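Local structure of MB2760 (Mycobacterium tuberculosis, 2BNG) at residues A23-L28 and F73-H78; Q29-D34 and R66-V71; G98-Q103 and V138-P143. The protein hydrolyses epoxides to diols and acts in vitro on long or bulky lipophilic substrates such as 9,10-epoxystearic acid and cholesterol 5,6-oxide. One frame throughout, in Å; residues are numbered along the deposited sequence.

Contact 1. Residues A23-L28 and F73-H78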
ATOM      1  N   ALA C  23       7.845  10.428 -30.590  1.00 35.68           N
ATOM      2  CA  ALA C  23       8.789  11.474 -30.158  1.00 35.48           C
ATOM      3  C   ALA C  23       8.782  12.639 -31.162  1.00 34.45           C
ATOM      4  O   ALA C  23       8.725  13.811 -30.769  1.00 34.26           O
ATOM      5  CB  ALA C  23      10.181  10.920 -29.968  1.00 35.89           C
ATOM      6  N   PHE C  24       8.771  12.321 -32.453  1.00 33.49           N
ATOM      7  CA  PHE C  24       8.761  13.371 -33.448  1.00 32.95           C
ATOM      8  C   PHE C  24       7.497  14.267 -33.406  1.00 32.20           C
ATOM      9  O   PHE C  24       7.593  15.485 -33.420  1.00 31.56           O
ATOM     10  CB  PHE C  24       8.998  12.805 -34.848  1.00 32.80           C
ATOM     11  CG  PHE C  24       8.684  13.775 -35.936  1.00 31.41           C
ATOM     12  CD1 PHE C  24       9.493  14.884 -36.139  1.00 29.88           C
ATOM     13  CD2 PHE C  24       7.546  13.595 -36.726  1.00 30.44           C
ATOM     14  CE1 PHE C  24       9.191  15.805 -37.128  1.00 32.02           C
ATOM     15  CE2 PHE C  24       7.223  14.493 -37.733  1.00 32.04           C
ATOM     16  CZ  PHE C  24       8.052  15.615 -37.944  1.00 32.45           C
ATOM     17  N   LEU C  25       6.326  13.651 -33.349  1.00 32.18           N
ATOM     18  CA  LEU C  25       5.062  14.390 -33.302  1.00 32.11           C
ATOM     19  C   LEU C  25       4.879  15.217 -32.021  1.00 32.40           C
ATOM     20  O   LEU C  25       4.407  16.361 -32.095  1.00 32.02           O
ATOM     21  CB  LEU C  25       3.873  13.461 -33.567  1.00 31.60           C
ATOM     22  CG  LEU C  25       3.863  12.894 -35.002  1.00 32.13           C
ATOM     23  CD1 LEU C  25       2.900  11.705 -35.083  1.00 31.49           C
ATOM     24  CD2 LEU C  25       3.518  13.958 -36.060  1.00 29.96           C
ATOM     25  N   ASN C  26       5.286  14.680 -30.870  1.00 32.77           N
ATOM     26  CA  ASN C  26       5.312  15.487 -29.652  1.00 33.32           C
ATOM     27  C   ASN C  26       6.288  16.640 -29.803  1.00 33.23           C
ATOM     28  O   ASN C  26       6.005  17.758 -29.381  1.00 33.48           O
ATOM     29  CB  ASN C  26       5.606  14.652 -28.392  1.00 34.47           C
ATOM     30  CG  ASN C  26       4.438  13.717 -28.019  1.00 36.98           C
ATOM     31  OD1 ASN C  26       3.266  14.119 -28.006  1.00 38.41           O
ATOM     32  ND2 ASN C  26       4.759  12.467 -27.731  1.00 38.79           N
ATOM     33  N   ALA C  27       7.419  16.390 -30.450  1.00 32.97           N
ATOM     34  CA  ALA C  27       8.416  17.429 -30.645  1.00 33.59           C
ATOM     35  C   ALA C  27       7.885  18.606 -31.453  1.00 33.55           C
ATOM     36  O   ALA C  27       8.184  19.755 -31.135  1.00 34.65           O
ATOM     37  CB  ALA C  27       9.690  16.859 -31.289  1.00 33.61           C
ATOM     38  N   LEU C  28       7.096  18.320 -32.490  1.00 33.41           N
ATOM     39  CA  LEU C  28       6.433  19.355 -33.283  1.00 33.69           C
ATOM     40  C   LEU C  28       5.467  20.189 -32.455  1.00 33.94           C
ATOM     41  O   LEU C  28       5.470  21.420 -32.521  1.00 34.46           O
ATOM     42  CB  LEU C  28       5.628  18.735 -34.407  1.00 32.93           C
ATOM     43  CG  LEU C  28       6.235  18.345 -35.733  1.00 34.74           C
ATOM     44  CD1 LEU C  28       5.095  17.756 -36.554  1.00 33.89           C
ATOM     45  CD2 LEU C  28       6.866  19.537 -36.441  1.00 35.74           C
ATOM     46  N   PHE C  73       1.215  23.930 -33.658  1.00 36.02           N
ATOM     47  CA  PHE C  73       0.626  22.647 -34.003  1.00 35.70           C
ATOM     48  C   PHE C  73       0.183  21.908 -32.762  1.00 35.05           C
ATOM     49  O   PHE C  73       0.857  21.954 -31.747  1.00 34.92           O
ATOM     50  CB  PHE C  73       1.618  21.765 -34.796  1.00 36.13           C
ATOM     51  CG  PHE C  73       2.400  22.511 -35.861  1.00 37.57           C
ATOM     52  CD1 PHE C  73       1.756  23.066 -36.954  1.00 39.26           C
ATOM     53  CD2 PHE C  73       3.790  22.621 -35.774  1.00 40.13           C
ATOM     54  CE1 PHE C  73       2.475  23.739 -37.939  1.00 40.92           C
ATOM     55  CE2 PHE C  73       4.528  23.301 -36.755  1.00 40.35           C
ATOM     56  CZ  PHE C  73       3.866  23.858 -37.837  1.00 40.15           C
ATOM     57  N   GLU C  74      -0.960  21.235 -32.857  1.00 34.96           N
ATOM     58  CA  GLU C  74      -1.333  20.218 -31.884  1.00 36.10           C
ATOM     59  C   GLU C  74      -1.550  18.868 -32.576  1.00 35.36           C
ATOM     60  O   GLU C  74      -1.985  18.792 -33.746  1.00 35.25           O
ATOM     61  CB  GLU C  74      -2.536  20.639 -31.044  1.00 36.34           C
ATOM     62  CG  GLU C  74      -2.193  21.737 -30.018  1.00 39.00           C
ATOM     63  CD  GLU C  74      -3.404  22.278 -29.271  1.00 42.62           C
ATOM     64  OE1 GLU C  74      -4.462  21.600 -29.228  1.00 46.05           O
ATOM     65  OE2 GLU C  74      -3.305  23.390 -28.706  1.00 46.10           O
ATOM     66  N   VAL C  75      -1.193  17.803 -31.869  1.00 34.90           N
ATOM     67  CA  VAL C  75      -1.308  16.471 -32.415  1.00 33.99           C
ATOM     68  C   VAL C  75      -1.814  15.567 -31.321  1.00 34.04           C
ATOM     69  O   VAL C  75      -1.285  15.522 -30.225  1.00 34.49           O
ATOM     70  CB  VAL C  75       0.027  15.929 -32.981  1.00 34.08           C
ATOM     71  CG1 VAL C  75      -0.179  14.527 -33.580  1.00 33.49           C
ATOM     72  CG2 VAL C  75       0.603  16.882 -34.053  1.00 33.80           C
ATOM     73  N   LYS C  76      -2.885  14.867 -31.621  1.00 33.63           N
ATOM     74  CA  LYS C  76      -3.398  13.894 -30.719  1.00 33.58           C
ATOM     75  C   LYS C  76      -3.459  12.597 -31.523  1.00 32.79           C
ATOM     76  O   LYS C  76      -4.138  12.524 -32.555  1.00 32.15           O
ATOM     77  CB  LYS C  76      -4.747  14.382 -30.211  1.00 34.15           C
ATOM     78  CG  LYS C  76      -5.586  13.381 -29.503  1.00 36.83           C
ATOM     79  CD  LYS C  76      -5.010  12.926 -28.238  1.00 41.24           C
ATOM     80  CE  LYS C  76      -6.137  12.404 -27.339  1.00 44.86           C
ATOM     81  NZ  LYS C  76      -5.854  11.125 -26.705  1.00 45.79           N
ATOM     82  N   ILE C  77      -2.689  11.600 -31.077  1.00 32.22           N
ATOM     83  CA  ILE C  77      -2.639  10.303 -31.749  1.00 31.30           C
ATOM     84  C   ILE C  77      -3.658   9.392 -31.080  1.00 31.60           C
ATOM     85  O   ILE C  77      -3.555   9.136 -29.890  1.00 32.29           O
ATOM     86  CB  ILE C  77      -1.202   9.673 -31.676  1.00 31.69           C
ATOM     87  CG1 ILE C  77      -0.128  10.673 -32.159  1.00 30.31           C
ATOM     88  CG2 ILE C  77      -1.159   8.339 -32.468  1.00 30.99           C
ATOM     89  CD1 ILE C  77       1.345  10.236 -31.877  1.00 30.79           C
ATOM     90  N   HIS C  78      -4.646   8.927 -31.835  1.00 31.26           N
ATOM     91  CA  HIS C  78      -5.659   8.000 -31.312  1.00 31.95           C
ATOM     92  C   HIS C  78      -5.212   6.539 -31.381  1.00 32.31           C
ATOM     93  O   HIS C  78      -5.471   5.761 -30.466  1.00 33.30           O
ATOM     94  CB  HIS C  78      -6.985   8.172 -32.058  1.00 32.08           C
ATOM     95  CG  HIS C  78      -7.463   9.593 -32.121  1.00 32.96           C
ATOM     96  ND1 HIS C  78      -7.939  10.275 -31.014  1.00 33.28           N
ATOM     97  CD2 HIS C  78      -7.541  10.463 -33.159  1.00 31.58           C
ATOM     98  CE1 HIS C  78      -8.271  11.505 -31.365  1.00 32.93           C
ATOM     99  NE2 HIS C  78      -8.036  11.645 -32.660  1.00 32.35           N
TER
HETATM  100  O   HOH W   1       3.843  23.863 -32.764  1.00 35.06           O
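Leu-25 lies over the side chains of Val-75 and Ile-77, on the side of strand 72-83 that faces helix 13-30. It uses two different parts for them. Its CB meets Val-75 CG1 at 4.2 Å, close to the helix backbone. Its branch end goes further along the strand, where Leu-25 CD1 touches Ile-77 CD1 at 3.9 Å. The Leu-25 and Ile-77 side chains cross at about a right angle, so they meet by their end methyls and not along their lengths. Val-75 turns CG1 to the helix because that methyl is anti to the backbone N (chi1 -178°). One turn later in the helix, Leu-28 meets Phe-73. Their side chains touch loosely, with Leu-28 CD2 4.4 Å from Phe-73 CD2. The Leu-28 carbonyl meets the ring rim-on, with Leu-28 O 3.9 Å from Phe-73 CD2. A water joins the two backbones at this end. It donates to Leu-28 O at 2.9 Å and accepts from Phe-73 N at 2.8 Å. The direct contact is otherwise apolar. Phe-73, Val-75 and Ile-77 all point to the helix, while Glu-74 and Lys-76 point away, as expected for alternate residues of a strand. Helix and strand run roughly antiparallel, at 147°, with their axes 7.9 Å apart at closest. A helix laid across a curved mixed sheet is the plan of the NTF2-like fold, to which this epoxide hydrolase family belongs. Strand 72-83 is the outermost strand at this side of the sheet within the chain. Its inner neighbour is strand 86-97, where Val-75 also touches Arg-91 and Asp-93, assigned as the proton donor. On the helix, Leu-28 also packs on Trp-120 of strand 116-123, and Phe-24 and Ala-27 pack against helix 33-39.

Contact 2. Residues Q29-D34 and R66-V71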
ATOM      1  N   GLN C  29       4.620  19.503 -31.702  1.00 34.46           N
ATOM      2  CA  GLN C  29       3.645  20.149 -30.845  1.00 36.00           C
ATOM      3  C   GLN C  29       4.376  21.005 -29.800  1.00 37.01           C
ATOM      4  O   GLN C  29       3.976  22.132 -29.522  1.00 37.44           O
ATOM      5  CB  GLN C  29       2.742  19.089 -30.188  1.00 35.70           C
ATOM      6  CG  GLN C  29       1.775  19.688 -29.192  1.00 37.97           C
ATOM      7  CD  GLN C  29       0.604  18.796 -28.828  1.00 39.68           C
ATOM      8  OE1 GLN C  29      -0.221  19.206 -28.053  1.00 42.47           O
ATOM      9  NE2 GLN C  29       0.514  17.604 -29.392  1.00 39.47           N
ATOM     10  N   ASN C  30       5.472  20.475 -29.260  1.00 37.98           N
ATOM     11  CA  ASN C  30       6.205  21.130 -28.172  1.00 39.60           C
ATOM     12  C   ASN C  30       7.218  22.171 -28.645  1.00 40.24           C
ATOM     13  O   ASN C  30       7.862  22.847 -27.825  1.00 40.58           O
ATOM     14  CB  ASN C  30       6.938  20.101 -27.300  1.00 40.25           C
ATOM     15  CG  ASN C  30       6.004  19.244 -26.491  1.00 41.35           C
ATOM     16  OD1 ASN C  30       4.827  19.556 -26.291  1.00 41.41           O
ATOM     17  ND2 ASN C  30       6.532  18.139 -26.025  1.00 44.07           N
ATOM     18  N   GLU C  31       7.381  22.271 -29.963  1.00 39.70           N
ATOM     19  CA  GLU C  31       8.346  23.207 -30.567  1.00 40.71           C
ATOM     20  C   GLU C  31       9.785  22.910 -30.163  1.00 41.27           C
ATOM     21  O   GLU C  31      10.604  23.818 -29.986  1.00 42.35           O
ATOM     22  CB  GLU C  31       7.980  24.661 -30.269  1.00 41.03           C
ATOM     23  CG  GLU C  31       6.777  25.100 -31.046  1.00 41.87           C
ATOM     24  CD  GLU C  31       6.266  26.426 -30.590  1.00 44.50           C
ATOM     25  OE1 GLU C  31       6.920  27.107 -29.823  1.00 46.83           O
ATOM     26  OE2 GLU C  31       5.199  26.835 -30.994  1.00 46.14           O
ATOM     27  N   ASP C  32      10.078  21.623 -30.028  1.00 40.93           N
ATOM     28  CA  ASP C  32      11.369  21.144 -29.574  1.00 41.62           C
ATOM     29  C   ASP C  32      12.178  20.852 -30.839  1.00 41.67           C
ATOM     30  O   ASP C  32      12.273  19.702 -31.319  1.00 41.01           O
ATOM     31  CB  ASP C  32      11.163  19.910 -28.688  1.00 41.62           C
ATOM     32  CG  ASP C  32      12.465  19.208 -28.307  1.00 43.37           C
ATOM     33  OD1 ASP C  32      13.564  19.753 -28.570  1.00 43.27           O
ATOM     34  OD2 ASP C  32      12.368  18.081 -27.746  1.00 44.03           O
ATOM     35  N   PHE C  33      12.757  21.919 -31.384  1.00 42.03           N
ATOM     36  CA  PHE C  33      13.231  21.879 -32.775  1.00 42.42           C
ATOM     37  C   PHE C  33      14.522  21.125 -32.963  1.00 43.38           C
ATOM     38  O   PHE C  33      14.809  20.644 -34.059  1.00 43.66           O
ATOM     39  CB  PHE C  33      13.260  23.271 -33.411  1.00 42.60           C
ATOM     40  CG  PHE C  33      11.893  23.825 -33.665  1.00 42.54           C
ATOM     41  CD1 PHE C  33      11.039  23.194 -34.570  1.00 42.34           C
ATOM     42  CD2 PHE C  33      11.442  24.944 -32.981  1.00 43.97           C
ATOM     43  CE1 PHE C  33       9.774  23.683 -34.806  1.00 42.96           C
ATOM     44  CE2 PHE C  33      10.166  25.443 -33.203  1.00 44.49           C
ATOM     45  CZ  PHE C  33       9.326  24.812 -34.115  1.00 42.66           C
ATOM     46  N   ASP C  34      15.284  20.983 -31.888  1.00 44.22           N
ATOM     47  CA  ASP C  34      16.469  20.152 -31.948  1.00 45.96           C
ATOM     48  C   ASP C  34      16.136  18.649 -32.027  1.00 45.32           C
ATOM     49  O   ASP C  34      16.833  17.892 -32.720  1.00 46.36           O
ATOM     50  CB  ASP C  34      17.402  20.439 -30.782  1.00 47.81           C
ATOM     51  CG  ASP C  34      17.899  21.869 -30.774  1.00 49.98           C
ATOM     52  OD1 ASP C  34      18.577  22.249 -29.828  1.00 53.83           O
ATOM     53  OD2 ASP C  34      17.613  22.644 -31.686  1.00 51.14           O
ATOM     54  N   ARG C  66      11.013  27.571 -38.685  1.00 45.08           N
ATOM     55  CA  ARG C  66      10.687  28.950 -38.999  1.00 46.21           C
ATOM     56  C   ARG C  66       9.219  29.292 -38.856  1.00 46.13           C
ATOM     57  O   ARG C  66       8.836  30.449 -38.958  1.00 46.87           O
ATOM     58  CB  ARG C  66      11.240  29.345 -40.352  1.00 46.90           C
ATOM     59  CG  ARG C  66      12.697  29.564 -40.225  1.00 47.80           C
ATOM     60  CD  ARG C  66      13.295  29.999 -41.470  1.00 47.85           C
ATOM     61  NE  ARG C  66      14.723  30.041 -41.271  1.00 47.82           N
ATOM     62  CZ  ARG C  66      15.567  30.125 -42.265  1.00 48.41           C
ATOM     63  NH1 ARG C  66      15.046  30.195 -43.446  1.00 47.45           N
ATOM     64  NH2 ARG C  66      16.882  30.145 -42.094  1.00 48.27           N
HETATM   65  N   MSE C  67       8.406  28.295 -38.576  0.44 45.67           N
HETATM   66  CA  MSE C  67       7.008  28.549 -38.358  1.00 47.06           C
HETATM   67  C   MSE C  67       6.653  28.918 -36.916  1.00 46.09           C
HETATM   68  O   MSE C  67       5.549  29.401 -36.619  1.00 45.85           O
HETATM   69  CB  MSE C  67       6.196  27.368 -38.836  1.00 45.69           C
HETATM   70  CG  MSE C  67       5.890  27.472 -40.322  1.00 47.26           C
HETATM   71 SE   MSE C  67       4.938  25.891 -40.832  1.00 53.06          SE
HETATM   72  CE  MSE C  67       6.288  24.938 -41.839  1.00 49.95           C
ATOM     73  N   GLN C  68       7.608  28.692 -36.032  1.00 45.85           N
ATOM     74  CA  GLN C  68       7.503  29.041 -34.642  1.00 45.77           C
ATOM     75  C   GLN C  68       7.010  30.478 -34.444  1.00 46.22           C
ATOM     76  O   GLN C  68       7.561  31.419 -35.028  1.00 46.64           O
ATOM     77  CB  GLN C  68       8.896  28.922 -34.090  1.00 46.31           C
ATOM     78  CG  GLN C  68       8.979  28.459 -32.749  1.00 47.31           C
ATOM     79  CD  GLN C  68       8.989  29.512 -31.753  1.00 49.55           C
ATOM     80  OE1 GLN C  68       8.502  29.323 -30.694  1.00 48.61           O
ATOM     81  NE2 GLN C  68       9.570  30.614 -32.049  1.00 50.30           N
ATOM     82  N   GLY C  69       5.977  30.651 -33.619  1.00 45.47           N
ATOM     83  CA  GLY C  69       5.420  31.990 -33.384  1.00 45.98           C
ATOM     84  C   GLY C  69       4.425  32.482 -34.441  1.00 45.79           C
ATOM     85  O   GLY C  69       3.838  33.539 -34.285  1.00 46.43           O
ATOM     86  N   ARG C  70       4.225  31.715 -35.511  1.00 44.83           N
ATOM     87  CA  ARG C  70       3.237  32.064 -36.542  1.00 45.24           C
ATOM     88  C   ARG C  70       2.134  31.066 -36.661  1.00 43.39           C
ATOM     89  O   ARG C  70       0.980  31.414 -36.832  1.00 43.61           O
ATOM     90  CB  ARG C  70       3.884  32.111 -37.908  1.00 46.17           C
ATOM     91  CG  ARG C  70       4.584  33.334 -38.138  1.00 49.63           C
ATOM     92  CD  ARG C  70       5.922  33.045 -38.423  1.00 53.71           C
ATOM     93  NE  ARG C  70       6.648  34.169 -38.981  1.00 59.64           N
ATOM     94  CZ  ARG C  70       7.190  35.161 -38.273  1.00 62.67           C
ATOM     95  NH1 ARG C  70       7.063  35.233 -36.949  1.00 62.55           N
ATOM     96  NH2 ARG C  70       7.865  36.106 -38.901  1.00 64.26           N
ATOM     97  N   VAL C  71       2.508  29.804 -36.648  1.00 41.80           N
ATOM     98  CA  VAL C  71       1.519  28.757 -36.589  1.00 40.25           C
ATOM     99  C   VAL C  71       1.956  27.695 -35.584  1.00 39.21           C
ATOM    100  O   VAL C  71       3.058  27.158 -35.681  1.00 39.59           O
ATOM    101  CB  VAL C  71       1.191  28.198 -38.009  1.00 39.73           C
ATOM    102  CG1 VAL C  71       2.404  28.124 -38.843  1.00 40.12           C
ATOM    103  CG2 VAL C  71       0.528  26.843 -37.933  1.00 38.98           C
TER
HETATM  104  O   HOH W   2       4.591  28.204 -33.057  1.00 33.22           O
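Gln-68 makes the direct contacts with segment 29-34. Its aliphatic part meets the Phe-33 ring rim-on. Gln-68 CG is 3.3 Å from Phe-33 CE2, and Gln-68 CB is 3.8 Å from the same ring atom. A bend at chi2 (-92°) then turns the amide to the carboxylate of Glu-31. The two flat groups stand almost perpendicular, with planes 88° apart. Gly-69 comes next and takes part through its backbone. A water accepts from Gly-69 N at 2.9 Å and donates to Glu-31 OE2, which links the carboxylate to the loop. Arg-70 and Val-71 close a turn, since both of their backbone N-H groups bond to Met-67 O. Val-71 O also receives a weak bond from the water that Gly-69 holds. The partners of this loop, Glu-31 and Phe-33, flank the corner between helix 13-30 and helix 33-39. Glu-31 has positive phi and forms a Schellman motif at the end of helix 13-30. Asp-32 follows as N-cap of helix 33-39, and its OD2 bonds to Thr-35 OG1. This is a Schellman C-cap running directly into the N-cap of the next helix.

Contact 3. Residues G98-Q103 and V138-P143; sequences GPLRVQ and VALVVP
Leu-140 puts a single methyl, CD1, onto the start of strand 100-113. The methyl lies over one face of the peptide group that joins Pro-99 to Leu-100. Leu-140 CD1 is 3.3 Å from Pro-99 O and 3.7 Å from Leu-100 N. It also meets Pro-99 CB and Leu-100 CB, each at 4.1 Å. The proline ring and the leucine side chain are set obliquely to each other. The first torsion of Leu-140 (chi1 -120°) lies midway between two staggered positions, and this setting carries CD1 to the peptide. Leu-100 has CG anti to its own N (chi1 177°). Of its side chain, CB is therefore what meets Leu-140, and the rest continues onto Leu-137 of helix 126-139. Val-102, two residues on, packs on Leu-133 of the same helix. Arg-101 and Gln-103 are paired along the strand. The arginine chain is extended and offers NE and NH2 side-on to one oxygen. Gln-103 OE1 accepts both, at 3.0 Å from Arg-101 NE and 3.0 Å from Arg-101 NH2. The oxygen lies close to the guanidinium plane, 8° out of it, and the fork onto it holds the guanidinium. The amide has a second hold, from Gln-103 NE2 to Thr-148 O. In the second segment Val-138 O accepts from the N-H groups of Val-141 and Val-142. Pro-99 O takes a bond from Lys-146 NZ, further along the same chain. Gly-98 and Pro-99 have the backbone angles of a type II' turn. They connect the antiparallel strands 86-97 and 100-113. The arrangement is a tight beta hairpin whose turn packs on the loop after helix 126-139.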
ATOM      1  N   GLY C  98      -2.699  32.654 -34.230  1.00 40.28           N
ATOM      2  CA  GLY C  98      -3.279  33.524 -33.220  1.00 40.83           C
ATOM      3  C   GLY C  98      -4.512  32.889 -32.585  1.00 41.15           C
ATOM      4  O   GLY C  98      -4.431  31.766 -32.044  1.00 40.11           O
ATOM      5  N   PRO C  99      -5.677  33.583 -32.674  1.00 42.18           N
ATOM      6  CA  PRO C  99      -6.897  33.092 -32.011  1.00 41.97           C
ATOM      7  C   PRO C  99      -7.683  32.129 -32.891  1.00 41.11           C
ATOM      8  O   PRO C  99      -8.667  31.556 -32.428  1.00 41.40           O
ATOM      9  CB  PRO C  99      -7.712  34.365 -31.780  1.00 43.60           C
ATOM     10  CG  PRO C  99      -7.300  35.298 -32.945  1.00 44.44           C
ATOM     11  CD  PRO C  99      -5.908  34.855 -33.405  1.00 43.39           C
ATOM     12  N   LEU C 100      -7.256  31.964 -34.143  1.00 39.95           N
ATOM     13  CA  LEU C 100      -7.872  31.006 -35.059  1.00 38.95           C
ATOM     14  C   LEU C 100      -7.316  29.587 -34.867  1.00 37.68           C
ATOM     15  O   LEU C 100      -6.108  29.358 -34.995  1.00 37.20           O
ATOM     16  CB  LEU C 100      -7.676  31.462 -36.512  1.00 38.81           C
ATOM     17  CG  LEU C 100      -8.194  30.520 -37.605  1.00 39.06           C
ATOM     18  CD1 LEU C 100      -9.739  30.320 -37.501  1.00 38.52           C
ATOM     19  CD2 LEU C 100      -7.755  30.976 -39.018  1.00 38.33           C
ATOM     20  N   ARG C 101      -8.198  28.639 -34.560  1.00 37.35           N
ATOM     21  CA  ARG C 101      -7.802  27.246 -34.418  1.00 36.08           C
ATOM     22  C   ARG C 101      -8.554  26.383 -35.412  1.00 35.45           C
ATOM     23  O   ARG C 101      -9.788  26.400 -35.445  1.00 36.30           O
ATOM     24  CB  ARG C 101      -8.065  26.766 -32.996  1.00 36.83           C
ATOM     25  CG  ARG C 101      -7.926  25.269 -32.799  1.00 36.45           C
ATOM     26  CD  ARG C 101      -8.419  24.904 -31.420  1.00 39.93           C
ATOM     27  NE  ARG C 101      -8.084  23.523 -31.134  1.00 41.00           N
ATOM     28  CZ  ARG C 101      -6.979  23.151 -30.506  1.00 41.67           C
ATOM     29  NH1 ARG C 101      -6.135  24.074 -30.073  1.00 41.95           N
ATOM     30  NH2 ARG C 101      -6.715  21.855 -30.322  1.00 40.24           N
ATOM     31  N   VAL C 102      -7.807  25.657 -36.239  1.00 33.71           N
ATOM     32  CA  VAL C 102      -8.388  24.816 -37.276  1.00 33.03           C
ATOM     33  C   VAL C 102      -8.018  23.357 -37.023  1.00 32.11           C
ATOM     34  O   VAL C 102      -6.854  22.964 -37.094  1.00 31.06           O
ATOM     35  CB  VAL C 102      -7.917  25.232 -38.704  1.00 33.55           C
ATOM     36  CG1 VAL C 102      -8.550  24.335 -39.773  1.00 31.12           C
ATOM     37  CG2 VAL C 102      -8.222  26.714 -38.977  1.00 34.08           C
ATOM     38  N   GLN C 103      -9.033  22.559 -36.748  1.00 32.12           N
ATOM     39  CA  GLN C 103      -8.839  21.198 -36.306  1.00 31.88           C
ATOM     40  C   GLN C 103      -9.439  20.218 -37.312  1.00 31.35           C
ATOM     41  O   GLN C 103     -10.538  20.445 -37.835  1.00 32.80           O
ATOM     42  CB  GLN C 103      -9.499  21.042 -34.937  1.00 32.57           C
ATOM     43  CG  GLN C 103      -9.108  19.814 -34.163  1.00 33.73           C
ATOM     44  CD  GLN C 103      -9.476  19.957 -32.692  1.00 36.08           C
ATOM     45  OE1 GLN C 103      -8.984  20.819 -32.025  1.00 34.99           O
ATOM     46  NE2 GLN C 103     -10.347  19.133 -32.207  1.00 34.27           N
ATOM     47  N   VAL C 138     -16.058  30.599 -36.801  1.00 52.54           N
ATOM     48  CA  VAL C 138     -17.195  30.824 -35.916  1.00 54.83           C
ATOM     49  C   VAL C 138     -16.737  31.026 -34.462  1.00 55.43           C
ATOM     50  O   VAL C 138     -17.247  31.915 -33.760  1.00 57.06           O
ATOM     51  CB  VAL C 138     -18.252  29.692 -36.006  1.00 54.96           C
ATOM     52  CG1 VAL C 138     -19.222  29.763 -34.839  1.00 55.55           C
ATOM     53  CG2 VAL C 138     -19.013  29.768 -37.333  1.00 56.04           C
ATOM     54  N   ALA C 139     -15.773  30.218 -34.025  1.00 54.06           N
ATOM     55  CA  ALA C 139     -15.299  30.279 -32.643  1.00 54.87           C
ATOM     56  C   ALA C 139     -14.550  31.589 -32.326  1.00 56.10           C
ATOM     57  O   ALA C 139     -14.477  32.008 -31.182  1.00 56.98           O
ATOM     58  CB  ALA C 139     -14.454  29.083 -32.328  1.00 52.60           C
ATOM     59  N   LEU C 140     -14.023  32.232 -33.350  1.00 56.94           N
ATOM     60  CA  LEU C 140     -13.421  33.558 -33.286  1.00 58.84           C
ATOM     61  C   LEU C 140     -14.357  34.630 -32.756  1.00 62.35           C
ATOM     62  O   LEU C 140     -13.919  35.686 -32.285  1.00 63.31           O
ATOM     63  CB  LEU C 140     -13.034  33.988 -34.695  1.00 58.69           C
ATOM     64  CG  LEU C 140     -11.600  34.300 -35.082  1.00 57.44           C
ATOM     65  CD1 LEU C 140     -10.655  33.322 -34.437  1.00 55.92           C
ATOM     66  CD2 LEU C 140     -11.475  34.308 -36.596  1.00 56.56           C
ATOM     67  N   VAL C 141     -15.677  34.324 -32.877  1.00 64.61           N
ATOM     68  CA  VAL C 141     -16.732  35.276 -32.610  1.00 67.97           C
ATOM     69  C   VAL C 141     -17.541  34.746 -31.420  1.00 69.35           C
ATOM     70  O   VAL C 141     -18.002  35.508 -30.571  1.00 71.73           O
ATOM     71  CB  VAL C 141     -17.590  35.407 -33.893  1.00 69.18           C
ATOM     72  CG1 VAL C 141     -18.856  35.915 -33.626  1.00 71.64           C
ATOM     73  CG2 VAL C 141     -17.010  36.334 -34.835  1.00 69.53           C
ATOM     74  N   VAL C 142     -17.698  33.428 -31.367  1.00 68.75           N
ATOM     75  CA  VAL C 142     -18.337  32.744 -30.247  1.00 69.93           C
ATOM     76  C   VAL C 142     -17.297  31.797 -29.641  1.00 68.62           C
ATOM     77  O   VAL C 142     -17.237  30.617 -30.010  1.00 67.42           O
ATOM     78  CB  VAL C 142     -19.578  31.914 -30.688  1.00 70.44           C
ATOM     79  CG1 VAL C 142     -20.392  31.494 -29.473  1.00 71.46           C
ATOM     80  CG2 VAL C 142     -20.435  32.687 -31.681  1.00 71.90           C
ATOM     81  N   PRO C 143     -16.462  32.307 -28.713  1.00 69.08           N
ATOM     82  CA  PRO C 143     -15.369  31.489 -28.173  1.00 67.46           C
ATOM     83  C   PRO C 143     -15.866  30.200 -27.567  1.00 67.57           C
ATOM     84  O   PRO C 143     -15.108  29.371 -27.160  1.00 66.53           O
ATOM     85  CB  PRO C 143     -14.747  32.357 -27.078  1.00 68.20           C
ATOM     86  CG  PRO C 143     -15.438  33.639 -27.100  1.00 70.20           C
ATOM     87  CD  PRO C 143     -16.498  33.662 -28.140  1.00 70.82           C
TER

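How the contacts relate
Contacts 1 and 2 are neighbours on helix 13-30, with centres 12 Å apart, and contact 2 is nested in the chain loop closed by contact 1. Gln-29 NE2 reaches Val-75 O at 2.9 Å, a probable hydrogen bond. Ala-27 O similarly takes Asp-32 N at 2.9 Å. Contact 3 is at the surface, 21 Å from contact 1 between centres, but a salt bridge from Glu-74 OE1 to Arg-101 NH2 joins them. Contact 1 is nearest the active site. Its Val-75 side chain is about 4 Å from that of Asp-93, and the side chain of Leu-25 is about 6 Å from that of Asp-122, assigned as proton acceptor. Contacts 2 and 3 lie away from both.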